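Local atomic coordinates of cyclic GMP-AMP synthase-like receptor (Tribolium castaneum, PDB entry 7LT2), a protein that synthesises the cyclic dinucleotide 2',3'-cGAMP from ATP and GTP when it senses double-stranded RNA, triggering innate immune responses. Residues V96-N101 with F222-K227; L87-V92 with N208-N213; N7-R12 with V262-K267. All blocks are in the same frame, centred on the assembly; numbering follows the deposited sequence.

Contact 1: V96-N101 with F222-K227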
loop_
_atom_site.group_PDB
_atom_site.type_symbol
_atom_site.label_atom_id
_atom_site.label_comp_id
_atom_site.label_asym_id
_atom_site.label_seq_id
_atom_site.Cartn_x
_atom_site.Cartn_y
_atom_site.Cartn_z
ATOM N N VAL A 96 1.288 -17.540 -3.542
ATOM C CA VAL A 96 2.329 -18.348 -4.158
ATOM C C VAL A 96 3.169 -19.013 -3.076
ATOM O O VAL A 96 3.181 -18.599 -1.914
ATOM C CB VAL A 96 3.232 -17.514 -5.092
ATOM C CG1 VAL A 96 2.408 -16.864 -6.206
ATOM C CG2 VAL A 96 3.990 -16.460 -4.294
ATOM N N TRP A 97 3.872 -20.066 -3.483
ATOM C CA TRP A 97 4.919 -20.685 -2.688
ATOM C C TRP A 97 6.269 -20.383 -3.324
ATOM O O TRP A 97 6.367 -20.167 -4.536
ATOM C CB TRP A 97 4.724 -22.202 -2.583
ATOM C CG TRP A 97 3.522 -22.615 -1.793
ATOM C CD1 TRP A 97 2.649 -21.801 -1.137
ATOM C CD2 TRP A 97 3.062 -23.956 -1.574
ATOM N NE1 TRP A 97 1.675 -22.550 -0.521
ATOM C CE2 TRP A 97 1.905 -23.875 -0.776
ATOM C CE3 TRP A 97 3.518 -25.216 -1.978
ATOM C CZ2 TRP A 97 1.195 -25.007 -0.372
ATOM C CZ3 TRP A 97 2.810 -26.340 -1.574
ATOM C CH2 TRP A 97 1.663 -26.226 -0.781
ATOM N N LEU A 98 7.311 -20.371 -2.498
ATOM C CA LEU A 98 8.660 -20.076 -2.966
ATOM C C LEU A 98 9.610 -21.074 -2.327
ATOM O O LEU A 98 9.726 -21.122 -1.100
ATOM C CB LEU A 98 9.059 -18.635 -2.619
ATOM C CG LEU A 98 10.239 -17.962 -3.338
ATOM C CD1 LEU A 98 11.583 -18.497 -2.873
ATOM C CD2 LEU A 98 10.118 -18.087 -4.850
ATOM N N LYS A 99 10.289 -21.866 -3.149
ATOM C CA LYS A 99 11.258 -22.825 -2.645
ATOM C C LYS A 99 12.595 -22.608 -3.337
ATOM O O LYS A 99 12.676 -22.039 -4.428
ATOM C CB LYS A 99 10.780 -24.277 -2.836
ATOM C CG LYS A 99 10.494 -24.678 -4.271
ATOM C CD LYS A 99 10.201 -26.172 -4.358
ATOM C CE LYS A 99 9.527 -26.540 -5.672
ATOM N NZ LYS A 99 10.373 -26.233 -6.859
ATOM N N LEU A 100 13.655 -23.044 -2.670
ATOM C CA LEU A 100 15.008 -22.936 -3.196
ATOM C C LEU A 100 15.491 -24.330 -3.568
ATOM O O LEU A 100 15.417 -25.253 -2.749
ATOM C CB LEU A 100 15.957 -22.297 -2.177
ATOM C CG LEU A 100 15.840 -20.804 -1.840
ATOM C CD1 LEU A 100 14.569 -20.485 -1.059
ATOM C CD2 LEU A 100 17.067 -20.341 -1.065
ATOM N N ASN A 101 15.974 -24.484 -4.801
ATOM C CA ASN A 101 16.427 -25.786 -5.280
ATOM C C ASN A 101 17.934 -25.996 -5.175
ATOM O O ASN A 101 18.399 -27.115 -5.422
ATOM C CB ASN A 101 15.994 -25.999 -6.738
ATOM C CG ASN A 101 14.522 -26.354 -6.867
ATOM O OD1 ASN A 101 13.901 -26.837 -5.922
ATOM N ND2 ASN A 101 13.961 -26.123 -8.048
ATOM N N PHE A 222 8.798 -7.636 -9.396
ATOM C CA PHE A 222 7.653 -7.710 -8.500
ATOM C C PHE A 222 8.142 -8.346 -7.210
ATOM O O PHE A 222 9.259 -8.863 -7.143
ATOM C CB PHE A 222 6.511 -8.525 -9.112
ATOM C CG PHE A 222 6.839 -9.976 -9.267
ATOM C CD1 PHE A 222 7.651 -10.409 -10.303
ATOM C CD2 PHE A 222 6.350 -10.908 -8.368
ATOM C CE1 PHE A 222 7.969 -11.745 -10.443
ATOM C CE2 PHE A 222 6.665 -12.252 -8.502
ATOM C CZ PHE A 222 7.475 -12.671 -9.542
ATOM N N PHE A 223 7.315 -8.317 -6.169
ATOM C CA PHE A 223 7.765 -8.918 -4.923
ATOM C C PHE A 223 6.627 -9.652 -4.233
ATOM O O PHE A 223 5.450 -9.497 -4.571
ATOM C CB PHE A 223 8.426 -7.887 -3.979
ATOM C CG PHE A 223 7.599 -6.658 -3.676
ATOM C CD1 PHE A 223 7.641 -5.550 -4.510
ATOM C CD2 PHE A 223 6.856 -6.584 -2.507
ATOM C CE1 PHE A 223 6.912 -4.403 -4.209
ATOM C CE2 PHE A 223 6.132 -5.445 -2.192
ATOM C CZ PHE A 223 6.157 -4.352 -3.048
ATOM N N ILE A 224 7.011 -10.513 -3.296
ATOM C CA ILE A 224 6.061 -11.270 -2.494
ATOM C C ILE A 224 6.079 -10.715 -1.080
ATOM O O ILE A 224 7.109 -10.242 -0.581
ATOM C CB ILE A 224 6.345 -12.789 -2.501
ATOM C CG1 ILE A 224 7.709 -13.109 -1.873
ATOM C CG2 ILE A 224 6.212 -13.338 -3.920
ATOM C CD1 ILE A 224 8.034 -14.625 -1.800
ATOM N N VAL A 225 4.918 -10.770 -0.440
ATOM C CA VAL A 225 4.658 -10.109 0.837
ATOM C C VAL A 225 4.207 -11.175 1.830
ATOM O O VAL A 225 3.405 -12.050 1.471
ATOM C CB VAL A 225 3.606 -8.999 0.669
ATOM C CG1 VAL A 225 3.273 -8.344 1.993
ATOM C CG2 VAL A 225 4.102 -7.948 -0.317
ATOM N N PRO A 226 4.697 -11.153 3.082
ATOM C CA PRO A 226 4.394 -12.246 4.021
ATOM C C PRO A 226 3.030 -12.138 4.681
ATOM O O PRO A 226 2.904 -12.350 5.891
ATOM C CB PRO A 226 5.517 -12.126 5.058
ATOM C CG PRO A 226 5.829 -10.660 5.076
ATOM C CD PRO A 226 5.624 -10.166 3.662
ATOM N N LYS A 227 2.005 -11.822 3.900
ATOM C CA LYS A 227 0.634 -11.779 4.388
ATOM C C LYS A 227 -0.060 -13.071 3.979
ATOM O O LYS A 227 -0.232 -13.339 2.784
ATOM C CB LYS A 227 -0.111 -10.561 3.836
ATOM C CG LYS A 227 -1.519 -10.419 4.384
ATOM C CD LYS A 227 -2.090 -9.024 4.179
ATOM C CE LYS A 227 -2.484 -8.778 2.735
ATOM N NZ LYS A 227 -3.642 -7.842 2.639
#

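Contact 2: L87-V92 with N208-N213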
loop_
_atom_site.group_PDB
_atom_site.type_symbol
_atom_site.label_atom_id
_atom_site.label_comp_id
_atom_site.label_asym_id
_atom_site.label_seq_id
_atom_site.Cartn_x
_atom_site.Cartn_y
_atom_site.Cartn_z
ATOM N N LEU A 87 9.304 -20.002 -7.920
ATOM C CA LEU A 87 8.013 -19.485 -7.487
ATOM C C LEU A 87 6.914 -20.307 -8.145
ATOM O O LEU A 87 6.908 -20.472 -9.370
ATOM C CB LEU A 87 7.891 -18.004 -7.853
ATOM C CG LEU A 87 6.723 -17.149 -7.362
ATOM C CD1 LEU A 87 7.145 -15.692 -7.348
ATOM C CD2 LEU A 87 5.500 -17.324 -8.247
ATOM N N ASN A 88 5.994 -20.829 -7.339
ATOM C CA ASN A 88 4.899 -21.636 -7.857
ATOM C C ASN A 88 3.566 -21.060 -7.405
ATOM O O ASN A 88 3.401 -20.681 -6.240
ATOM C CB ASN A 88 5.024 -23.095 -7.411
ATOM C CG ASN A 88 6.179 -23.815 -8.093
ATOM O OD1 ASN A 88 6.348 -23.729 -9.309
ATOM N ND2 ASN A 88 6.984 -24.523 -7.307
ATOM N N GLU A 89 2.621 -20.996 -8.339
ATOM C CA GLU A 89 1.267 -20.576 -8.013
ATOM C C GLU A 89 0.624 -21.588 -7.072
ATOM O O GLU A 89 0.629 -22.790 -7.346
ATOM C CB GLU A 89 0.444 -20.439 -9.295
ATOM C CG GLU A 89 1.034 -19.483 -10.342
ATOM C CD GLU A 89 2.038 -20.146 -11.277
ATOM O OE1 GLU A 89 2.518 -21.259 -10.961
ATOM O OE2 GLU A 89 2.343 -19.552 -12.335
ATOM N N SER A 90 0.071 -21.102 -5.961
ATOM C CA SER A 90 -0.474 -21.985 -4.939
ATOM C C SER A 90 -1.927 -22.345 -5.251
ATOM O O SER A 90 -2.539 -21.835 -6.194
ATOM C CB SER A 90 -0.368 -21.344 -3.556
ATOM O OG SER A 90 -1.486 -20.510 -3.288
ATOM N N ASN A 91 -2.494 -23.235 -4.432
ATOM C CA ASN A 91 -3.882 -23.656 -4.581
ATOM C C ASN A 91 -4.879 -22.644 -4.022
ATOM O O ASN A 91 -6.079 -22.942 -3.977
ATOM C CB ASN A 91 -4.093 -25.022 -3.917
ATOM C CG ASN A 91 -3.508 -25.094 -2.516
ATOM O OD1 ASN A 91 -3.192 -24.073 -1.905
ATOM N ND2 ASN A 91 -3.360 -26.312 -2.001
ATOM N N VAL A 92 -4.421 -21.471 -3.598
ATOM C CA VAL A 92 -5.289 -20.371 -3.202
ATOM C C VAL A 92 -5.017 -19.212 -4.157
ATOM O O VAL A 92 -3.906 -18.673 -4.167
ATOM C CB VAL A 92 -5.058 -19.938 -1.746
ATOM C CG1 VAL A 92 -5.997 -18.792 -1.383
ATOM C CG2 VAL A 92 -5.252 -21.119 -0.800
ATOM N N ASN A 208 0.364 -18.984 -14.515
ATOM C CA ASN A 208 -0.783 -19.891 -14.421
ATOM C C ASN A 208 -1.945 -19.174 -13.744
ATOM O O ASN A 208 -2.070 -19.163 -12.520
ATOM C CB ASN A 208 -0.409 -21.163 -13.666
ATOM C CG ASN A 208 -1.494 -22.217 -13.735
ATOM O OD1 ASN A 208 -2.470 -22.074 -14.474
ATOM N ND2 ASN A 208 -1.326 -23.291 -12.972
ATOM N N GLY A 209 -2.822 -18.586 -14.560
ATOM C CA GLY A 209 -3.979 -17.874 -14.062
ATOM C C GLY A 209 -3.733 -16.431 -13.684
ATOM O O GLY A 209 -4.615 -15.803 -13.088
ATOM N N TYR A 210 -2.570 -15.880 -14.018
ATOM C CA TYR A 210 -2.208 -14.525 -13.633
ATOM C C TYR A 210 -2.085 -13.627 -14.856
ATOM O O TYR A 210 -1.695 -14.069 -15.940
ATOM C CB TYR A 210 -0.890 -14.510 -12.848
ATOM C CG TYR A 210 -1.045 -14.986 -11.419
ATOM C CD1 TYR A 210 -0.985 -16.339 -11.108
ATOM C CD2 TYR A 210 -1.262 -14.085 -10.387
ATOM C CE1 TYR A 210 -1.135 -16.778 -9.807
ATOM C CE2 TYR A 210 -1.415 -14.515 -9.083
ATOM C CZ TYR A 210 -1.347 -15.862 -8.797
ATOM O OH TYR A 210 -1.496 -16.294 -7.497
ATOM N N ARG A 211 -2.426 -12.358 -14.662
ATOM C CA ARG A 211 -2.288 -11.371 -15.722
ATOM C C ARG A 211 -0.816 -11.048 -15.945
ATOM O O ARG A 211 -0.032 -10.979 -14.996
ATOM C CB ARG A 211 -3.064 -10.106 -15.356
ATOM C CG ARG A 211 -3.064 -9.023 -16.427
ATOM C CD ARG A 211 -3.707 -7.738 -15.910
ATOM N NE ARG A 211 -5.057 -7.966 -15.409
ATOM C CZ ARG A 211 -6.155 -7.861 -16.147
ATOM N NH1 ARG A 211 -6.099 -7.517 -17.425
ATOM N NH2 ARG A 211 -7.337 -8.112 -15.594
ATOM N N SER A 212 -0.439 -10.852 -17.206
ATOM C CA SER A 212 0.950 -10.556 -17.527
ATOM C C SER A 212 1.306 -9.121 -17.136
ATOM O O SER A 212 0.442 -8.259 -16.967
ATOM C CB SER A 212 1.213 -10.776 -19.018
ATOM O OG SER A 212 0.480 -9.854 -19.802
ATOM N N ASN A 213 2.603 -8.884 -16.990
ATOM C CA ASN A 213 3.120 -7.565 -16.634
ATOM C C ASN A 213 2.866 -6.573 -17.764
ATOM O O ASN A 213 3.304 -6.816 -18.897
ATOM C CB ASN A 213 4.617 -7.680 -16.336
ATOM C CG ASN A 213 5.228 -6.386 -15.825
ATOM O OD1 ASN A 213 4.552 -5.367 -15.694
ATOM N ND2 ASN A 213 6.524 -6.426 -15.528
HETATM O O HOH W 1 1.343 -23.557 -11.609
HETATM O O HOH W 2 -2.858 -19.368 -7.588
#

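Contact 3: N7-R12 with V262-K267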
loop_
_atom_site.group_PDB
_atom_site.type_symbol
_atom_site.label_atom_id
_atom_site.label_comp_id
_atom_site.label_asym_id
_atom_site.label_seq_id
_atom_site.Cartn_x
_atom_site.Cartn_y
_atom_site.Cartn_z
ATOM N N ASN A 7 -13.705 19.596 -7.942
ATOM C CA ASN A 7 -12.322 19.976 -7.671
ATOM C C ASN A 7 -12.213 20.787 -6.383
ATOM O O ASN A 7 -11.242 20.644 -5.632
ATOM C CB ASN A 7 -11.764 20.758 -8.860
ATOM C CG ASN A 7 -10.369 21.295 -8.606
ATOM O OD1 ASN A 7 -10.149 22.508 -8.580
ATOM N ND2 ASN A 7 -9.421 20.395 -8.411
ATOM N N ASP A 8 -13.212 21.634 -6.107
ATOM C CA ASP A 8 -13.214 22.431 -4.883
ATOM C C ASP A 8 -13.381 21.551 -3.647
ATOM O O ASP A 8 -12.671 21.732 -2.648
ATOM C CB ASP A 8 -14.321 23.486 -4.969
ATOM C CG ASP A 8 -14.444 24.329 -3.712
ATOM O OD1 ASP A 8 -13.473 25.027 -3.352
ATOM O OD2 ASP A 8 -15.530 24.308 -3.094
ATOM N N ILE A 9 -14.311 20.594 -3.696
ATOM C CA ILE A 9 -14.476 19.640 -2.598
ATOM C C ILE A 9 -13.171 18.896 -2.341
ATOM O O ILE A 9 -12.731 18.744 -1.194
ATOM C CB ILE A 9 -15.625 18.664 -2.911
ATOM C CG1 ILE A 9 -16.968 19.404 -2.934
ATOM C CG2 ILE A 9 -15.644 17.505 -1.909
ATOM C CD1 ILE A 9 -18.121 18.535 -3.379
ATOM N N ASN A 10 -12.533 18.425 -3.413
ATOM C CA ASN A 10 -11.282 17.681 -3.289
ATOM C C ASN A 10 -10.199 18.527 -2.630
ATOM O O ASN A 10 -9.551 18.088 -1.671
ATOM C CB ASN A 10 -10.838 17.206 -4.673
ATOM C CG ASN A 10 -9.549 16.419 -4.638
ATOM O OD1 ASN A 10 -9.246 15.740 -3.661
ATOM N ND2 ASN A 10 -8.778 16.509 -5.716
ATOM N N LYS A 11 -10.005 19.756 -3.120
ATOM C CA LYS A 11 -8.961 20.624 -2.581
ATOM C C LYS A 11 -9.188 20.941 -1.105
ATOM O O LYS A 11 -8.235 20.971 -0.315
ATOM C CB LYS A 11 -8.893 21.916 -3.393
ATOM C CG LYS A 11 -7.830 22.885 -2.916
ATOM C CD LYS A 11 -7.841 24.159 -3.741
ATOM C CE LYS A 11 -6.759 25.117 -3.274
ATOM N NZ LYS A 11 -6.906 25.434 -1.828
ATOM N N ARG A 12 -10.433 21.182 -0.708
ATOM C CA ARG A 12 -10.673 21.691 0.634
ATOM C C ARG A 12 -10.958 20.609 1.668
ATOM O O ARG A 12 -10.795 20.870 2.865
ATOM C CB ARG A 12 -11.827 22.697 0.611
ATOM C CG ARG A 12 -11.454 24.032 -0.026
ATOM C CD ARG A 12 -12.438 25.116 0.387
ATOM N NE ARG A 12 -13.704 25.008 -0.324
ATOM C CZ ARG A 12 -14.888 25.296 0.202
ATOM N NH1 ARG A 12 -15.019 25.612 1.480
ATOM N NH2 ARG A 12 -15.968 25.263 -0.574
ATOM N N VAL A 262 -11.187 8.719 -7.898
ATOM C CA VAL A 262 -11.050 7.625 -6.938
ATOM C C VAL A 262 -11.296 8.132 -5.527
ATOM O O VAL A 262 -12.008 7.501 -4.739
ATOM C CB VAL A 262 -9.667 6.961 -7.045
ATOM C CG1 VAL A 262 -9.502 5.923 -5.931
ATOM C CG2 VAL A 262 -9.495 6.298 -8.389
ATOM N N LYS A 263 -10.707 9.280 -5.191
ATOM C CA LYS A 263 -10.802 9.792 -3.830
ATOM C C LYS A 263 -12.209 10.273 -3.508
ATOM O O LYS A 263 -12.670 10.098 -2.375
ATOM C CB LYS A 263 -9.763 10.898 -3.626
ATOM C CG LYS A 263 -8.331 10.337 -3.509
ATOM C CD LYS A 263 -7.300 11.431 -3.288
ATOM C CE LYS A 263 -6.901 12.083 -4.604
ATOM N NZ LYS A 263 -5.750 13.013 -4.427
ATOM N N LEU A 264 -12.913 10.847 -4.491
ATOM C CA LEU A 264 -14.311 11.217 -4.276
ATOM C C LEU A 264 -15.153 9.991 -3.952
ATOM O O LEU A 264 -15.993 10.026 -3.048
ATOM C CB LEU A 264 -14.867 11.934 -5.510
ATOM C CG LEU A 264 -14.304 13.323 -5.814
ATOM C CD1 LEU A 264 -14.617 13.729 -7.250
ATOM C CD2 LEU A 264 -14.865 14.343 -4.846
ATOM N N ILE A 265 -14.935 8.891 -4.678
ATOM C CA ILE A 265 -15.674 7.665 -4.392
ATOM C C ILE A 265 -15.249 7.082 -3.046
ATOM O O ILE A 265 -16.092 6.615 -2.269
ATOM C CB ILE A 265 -15.502 6.655 -5.543
ATOM C CG1 ILE A 265 -16.193 7.187 -6.804
ATOM C CG2 ILE A 265 -16.051 5.285 -5.148
ATOM C CD1 ILE A 265 -16.012 6.314 -8.029
ATOM N N LYS A 266 -13.948 7.119 -2.733
ATOM C CA LYS A 266 -13.505 6.632 -1.425
ATOM C C LYS A 266 -14.093 7.470 -0.296
ATOM O O LYS A 266 -14.420 6.940 0.773
ATOM C CB LYS A 266 -11.973 6.621 -1.342
ATOM C CG LYS A 266 -11.312 5.499 -2.129
ATOM C CD LYS A 266 -9.788 5.610 -2.104
ATOM C CE LYS A 266 -9.234 5.431 -0.704
ATOM N NZ LYS A 266 -7.740 5.299 -0.676
ATOM N N LYS A 267 -14.233 8.783 -0.511
ATOM C CA LYS A 267 -14.863 9.628 0.499
ATOM C C LYS A 267 -16.314 9.227 0.707
ATOM O O LYS A 267 -16.791 9.150 1.846
ATOM C CB LYS A 267 -14.764 11.099 0.085
ATOM C CG LYS A 267 -15.311 12.103 1.108
ATOM C CD LYS A 267 -14.425 12.172 2.340
ATOM C CE LYS A 267 -14.760 13.369 3.229
ATOM N NZ LYS A 267 -16.149 13.285 3.735
HETATM O O HOH W 3 -6.182 15.134 -6.157
#

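Contact 1: V96-N101 with F222-K227
V96 and L98 meet I224 through aliphatic branches alone, and no ring borne by either segment takes part in the interface. The indole of W97, whose CB points away from 222-227, pairs with R238 (cation-pi) and Y239 (edge-to-face), while the ring of F222, though its CB points toward 96-101, keeps CE2 6.5 Å from V96 CG2 and meets the ring of W205 instead, their planes about 70° apart.

What joins the segments is therefore a small aliphatic seam. V96 CG2 lies 3.9 Å from I224 CG2, methyl against methyl, the two side chains crossing at a slant. On I224, CG1 occupies the position between the backbone N and the carbonyl carbon (chi1 63°), and the chain then runs on fully extended, with CD1 anti to CA (chi2 178°). The ethyl arm thus goes to L98 while CG2 serves V96: one isoleucine spans two residues, V96 and L98, of strand 95-100, and its CD1 comes to 4.2 Å from L98 CB. No hydrogen bond crosses, and only 106 Å² is buried in all.

Other apolar groups close in on the seam: L98 and I224 both touch F200 of strand 188-200, V96 and L98 pack on L87 of strand 85-89, and V96 also packs on L242, a residue assigned to GTP binding by similarity.

The absence of backbone bonding follows from the strand order. Strands 95-100 and 222-225 both pair antiparallel with strand 240-243, which runs between them, so they are neighbours once removed, and their nearest CA atoms, of V96 and I224, stand 8.2 Å apart. Such apolar bridging across an intervening strand belongs here to the mixed beta-sheet of the Mab-21 nucleotidyltransferase domain.

Contact 2: L87-V92 with N208-N213
E89 OE2 is held by two consecutive backbone amides, those of I207 and N208. The bond from N208 N is 3.0 Å long and nearly straight (166° at the hydrogen), but it meets OE2 from above the carboxylate, 49° out of its plane. The other oxygen serves a water: E89 OE1 accepts a hydrogen bond of 2.7 Å from it, and the same water accepts one from N208 ND2. Carboxylate and side-chain amide are thus joined through solvent while the main chain makes the direct bond.

The bend at chi2 of E89 (87°) turns the carboxylate toward N208 and leaves the CG methylene beside Y210, where CG lies 3.5 Å from CE1 of the ring. The glutamate chain and the tyrosine run antiparallel alongside one another.

E89 closes strand 85-89, and the chain then turns toward strand 95-100, its antiparallel partner in the nucleotidyltransferase sheet. Within this connection S90 OG accepts from V92 N at 3.1 Å, an ST turn. The facing segment belongs to the loop between strands 188-200 and 222-225.

Y210 OH reaches the connection more loosely, through a weak bond to G94 N and another weak one to a water that donates to S90 O. The tyrosine side chain also approaches L242, assigned by similarity to GTP binding.

Contact 3: N7-R12 with V262-K267
N10 extends its amide toward K263 because its CG is anti to the backbone N (chi1 -180°), while K263 bends at chi3 (-82°) to bring its ammonium end to the same place. The two do not bond directly: N10 OD1 stays 4.5 Å from K263 NZ. A water takes up the interval, accepting from N10 ND2 at 3.0 Å and from K263 NZ at 2.8 Å. S15 supplies a second bridge, its hydroxyl hydrogen-bonded both to N10 OD1 and to K263 NZ.

Beside this polar pair runs a light apolar touch, I9 CG2 to L264 CD2 at 4.4 Å. Helix 5-13 thus packs against helix 258-272 of the Mab-21 HhH/H2TH-like domain, and I14 also packs on K263 and L264.

Helix 5-13 has its own internal clasp. R12 holds D8, one helical turn earlier, side-on, NH2 to OD2 at 2.7 Å and NE to OD1.

K266, near K263, is assigned to ATP binding by similarity. With both groups bonded to the same water and the same serine, the helices are coupled through mediated bonds, and the lysine's charge probably polarises both water and hydroxyl.

Contacts 1 and 3 are buried, contact 2 lies at the surface, and the chemistry follows only in part. Contact 1 is wholly aliphatic, as befits a buried face of the sheet; contact 2 relies on a carboxylate, backbone amides and water; contact 3, although buried, combines a slight apolar touch with a water-bridged polar pair. Contacts 1 and 2 share a hairpin, since strands 85-89 and 95-100 are antiparallel neighbours and W97 N probably bonds N88 O at 2.9 Å. Contact 3 lies on the other side of the chain's centre from contact 1, about 37 Å away between centres, and joins helices instead of elements of the nucleotidyltransferase sheet.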